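PDB 1RU4: pectate lyase from Erwinia chrysanthemi, which cleaves pectate (de-esterified polygalacturonate) by beta-elimination and is built as a right-handed parallel beta-helix. Local coordinates for residues A1-T13 with A80-A92. Residues are numbered along the deposited sequence; the frame is centred on the assembly and turned at random.
Sequences ADCSSDLTSGIST and APIYVAAANCGRA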
# COMPACT_ATOMS: atom_id res chain seq x y z
N ALA A 1 -6.41 13.01 12.24
CA ALA A 1 -6.25 14.18 13.16
C ALA A 1 -4.94 14.91 12.88
O ALA A 1 -4.12 14.46 12.09
CB ALA A 1 -6.31 13.72 14.61
N ASP A 2 -4.76 16.03 13.57
CA ASP A 2 -3.58 16.87 13.42
C ASP A 2 -2.64 16.62 14.61
O ASP A 2 -2.93 17.06 15.73
CB ASP A 2 -4.01 18.34 13.38
CG ASP A 2 -2.85 19.32 13.24
OD1 ASP A 2 -1.68 18.90 13.23
OD2 ASP A 2 -3.13 20.53 13.14
N CYS A 3 -1.54 15.93 14.36
CA CYS A 3 -0.55 15.65 15.41
C CYS A 3 0.73 16.48 15.29
O CYS A 3 1.76 16.10 15.84
CB CYS A 3 -0.21 14.15 15.47
SG CYS A 3 0.21 13.32 13.89
N SER A 4 0.64 17.63 14.63
CA SER A 4 1.81 18.50 14.45
C SER A 4 2.38 19.06 15.76
O SER A 4 3.56 19.40 15.82
CB SER A 4 1.50 19.65 13.48
OG SER A 4 0.48 20.50 13.98
N SER A 5 1.56 19.13 16.81
CA SER A 5 2.01 19.65 18.09
C SER A 5 2.76 18.61 18.94
O SER A 5 3.29 18.94 20.00
CB SER A 5 0.83 20.21 18.89
OG SER A 5 -0.07 19.19 19.27
N ASP A 6 2.81 17.37 18.46
CA ASP A 6 3.47 16.28 19.16
C ASP A 6 4.86 16.04 18.60
O ASP A 6 5.01 15.53 17.49
CB ASP A 6 2.62 15.01 19.04
CG ASP A 6 3.08 13.89 19.97
OD1 ASP A 6 4.15 13.99 20.59
OD2 ASP A 6 2.34 12.89 20.06
N LEU A 7 5.88 16.37 19.38
CA LEU A 7 7.28 16.20 18.97
C LEU A 7 7.56 14.79 18.44
O LEU A 7 8.13 14.65 17.36
CB LEU A 7 8.22 16.49 20.14
CG LEU A 7 9.72 16.25 19.90
CD1 LEU A 7 10.26 17.24 18.89
CD2 LEU A 7 10.48 16.37 21.21
N THR A 8 7.15 13.78 19.19
CA THR A 8 7.42 12.39 18.83
C THR A 8 6.36 11.73 17.95
O THR A 8 6.35 10.50 17.80
CB THR A 8 7.65 11.51 20.07
OG1 THR A 8 6.45 11.48 20.86
CG2 THR A 8 8.80 12.05 20.91
N SER A 9 5.46 12.53 17.40
CA SER A 9 4.46 12.05 16.45
C SER A 9 3.63 10.86 16.95
O SER A 9 3.39 9.91 16.20
CB SER A 9 5.15 11.70 15.13
OG SER A 9 5.91 12.81 14.67
N GLY A 10 3.21 10.91 18.21
CA GLY A 10 2.37 9.86 18.77
C GLY A 10 3.10 8.69 19.42
O GLY A 10 2.46 7.81 20.00
N ILE A 11 4.43 8.70 19.34
CA ILE A 11 5.24 7.61 19.87
C ILE A 11 5.67 7.81 21.32
O ILE A 11 6.13 8.88 21.70
CB ILE A 11 6.49 7.40 18.98
CG1 ILE A 11 6.06 6.92 17.59
CG2 ILE A 11 7.46 6.41 19.63
CD1 ILE A 11 7.17 6.95 16.55
N SER A 12 5.51 6.76 22.13
CA SER A 12 5.98 6.76 23.52
C SER A 12 7.32 6.05 23.57
O SER A 12 7.42 4.88 23.18
CB SER A 12 4.98 6.03 24.43
OG SER A 12 3.77 6.75 24.55
N THR A 13 8.35 6.74 24.04
CA THR A 13 9.70 6.16 24.07
C THR A 13 10.52 6.59 25.29
O THR A 13 10.29 7.65 25.87
CB THR A 13 10.47 6.50 22.78
OG1 THR A 13 11.73 5.83 22.78
CG2 THR A 13 10.70 8.00 22.67
N ALA A 80 8.35 -3.42 22.43
CA ALA A 80 9.49 -2.51 22.40
C ALA A 80 10.10 -2.46 21.01
O ALA A 80 11.22 -2.93 20.78
CB ALA A 80 10.53 -2.96 23.42
N PRO A 81 9.36 -1.90 20.04
CA PRO A 81 9.88 -1.80 18.67
C PRO A 81 10.97 -0.75 18.57
O PRO A 81 11.13 0.07 19.48
CB PRO A 81 8.65 -1.35 17.87
CG PRO A 81 7.47 -1.72 18.74
CD PRO A 81 7.98 -1.39 20.11
N ILE A 82 11.76 -0.80 17.50
CA ILE A 82 12.71 0.26 17.22
C ILE A 82 11.97 1.25 16.33
O ILE A 82 11.56 0.91 15.21
CB ILE A 82 13.97 -0.24 16.49
CG1 ILE A 82 14.72 -1.25 17.36
CG2 ILE A 82 14.88 0.94 16.16
CD1 ILE A 82 15.92 -1.88 16.68
N TYR A 83 11.74 2.45 16.85
CA TYR A 83 11.00 3.48 16.14
C TYR A 83 11.88 4.38 15.28
O TYR A 83 12.95 4.80 15.70
CB TYR A 83 10.23 4.36 17.13
CG TYR A 83 9.20 3.65 17.98
CD1 TYR A 83 9.50 3.26 19.28
CD2 TYR A 83 7.90 3.44 17.50
CE1 TYR A 83 8.52 2.68 20.10
CE2 TYR A 83 6.92 2.87 18.31
CZ TYR A 83 7.24 2.49 19.60
OH TYR A 83 6.26 1.94 20.41
N VAL A 84 11.41 4.67 14.07
CA VAL A 84 12.07 5.61 13.17
C VAL A 84 10.96 6.52 12.66
O VAL A 84 10.05 6.06 11.96
CB VAL A 84 12.75 4.89 11.97
CG1 VAL A 84 13.41 5.90 11.04
CG2 VAL A 84 13.77 3.88 12.46
N ALA A 85 11.00 7.80 13.03
CA ALA A 85 9.91 8.70 12.67
C ALA A 85 10.29 10.16 12.48
O ALA A 85 11.19 10.68 13.14
CB ALA A 85 8.80 8.60 13.71
N ALA A 86 9.60 10.82 11.55
CA ALA A 86 9.77 12.25 11.33
C ALA A 86 9.05 12.98 12.46
O ALA A 86 7.92 12.63 12.82
CB ALA A 86 9.19 12.64 9.98
N ALA A 87 9.71 13.99 13.02
CA ALA A 87 9.17 14.75 14.15
C ALA A 87 7.95 15.60 13.82
O ALA A 87 7.77 16.02 12.67
CB ALA A 87 10.26 15.62 14.75
N ASN A 88 7.13 15.85 14.84
CA ASN A 88 5.96 16.71 14.73
C ASN A 88 5.05 16.37 13.55
O ASN A 88 4.47 17.25 12.91
CB ASN A 88 6.39 18.18 14.66
CG ASN A 88 6.98 18.67 15.96
OD1 ASN A 88 6.26 19.15 16.84
ND2 ASN A 88 8.30 18.54 16.10
N CYS A 89 4.93 15.07 13.27
CA CYS A 89 4.12 14.57 12.17
C CYS A 89 4.45 15.20 10.82
O CYS A 89 3.58 15.38 9.96
CB CYS A 89 2.63 14.66 12.51
SG CYS A 89 2.24 13.40 13.78
N GLY A 90 5.73 15.51 10.65
CA GLY A 90 6.23 16.02 9.38
C GLY A 90 6.61 14.86 8.47
O GLY A 90 6.16 13.73 8.68
N ARG A 91 7.45 15.14 7.48
CA ARG A 91 7.88 14.13 6.52
C ARG A 91 9.40 14.06 6.40
O ARG A 91 10.06 15.10 6.32
CB ARG A 91 7.31 14.45 5.13
CG ARG A 91 5.83 14.77 5.08
CD ARG A 91 4.98 13.58 5.48
NE ARG A 91 5.03 12.50 4.51
CZ ARG A 91 4.43 11.32 4.68
NH1 ARG A 91 3.76 11.07 5.80
NH2 ARG A 91 4.50 10.39 3.74
N ALA A 92 9.94 12.85 6.39
CA ALA A 92 11.36 12.63 6.17
C ALA A 92 11.51 11.79 4.90
O ALA A 92 11.08 10.63 4.86
CB ALA A 92 12.00 11.92 7.36
O HOH W 1 4.43 4.33 20.98
O HOH W 2 6.97 2.25 23.19
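Cys3 and Cys89 are joined by a disulfide (SG to SG 2.0 Å, chi3 -106°), which ties the N-terminal arm covalently to the turn after strand 82-86. The first torsion of Cys89 (chi1 -71°) swings its sulfur beside the backbone N, where it meets Cys3 SG and packs against the CB of Ser9.

Hydrogen bonds knit the same end together. The hydroxyl of Ser9 bridges two backbone groups: OG donates to Ala86 O at 2.7 Å, in the plane of that carbonyl, and accepts from Cys89 N at 2.8 Å. This pair of bonds engages both polar roles of a buried hydroxyl and fixes its rotation. Nearby, Asn88 N donates to Leu7 O (3.0 Å). CA-H...O contacts from Asn88 to Asp6 O and from Ser4 to Asn88 O add to the backbone fit. Within the arm, Asp2 OD1 accepts from both N and OG of Ser4, the former closing an Asx turn.

Apolar packing takes over along the strand. Ile11 sets CG2 over the centre of one Tyr83 ring face, a CH-pi contact 3.5 Å from the centroid, while CD1 reaches Ala85 CB at 3.7 Å. At the phenol end, two waters link Tyr83 OH to Ser12, one through its N and the other through its O.

Residues 7-11 run alongside strand 82-86 in the opposite sense, leading into strand 16-19, while Cys3 N bonds to Asn357 OD1. Strand 82-86 itself lies between parallel strands 50-53 and 117-120, and Lys120 of strand 117-120 donates its NZ to Ser9 O.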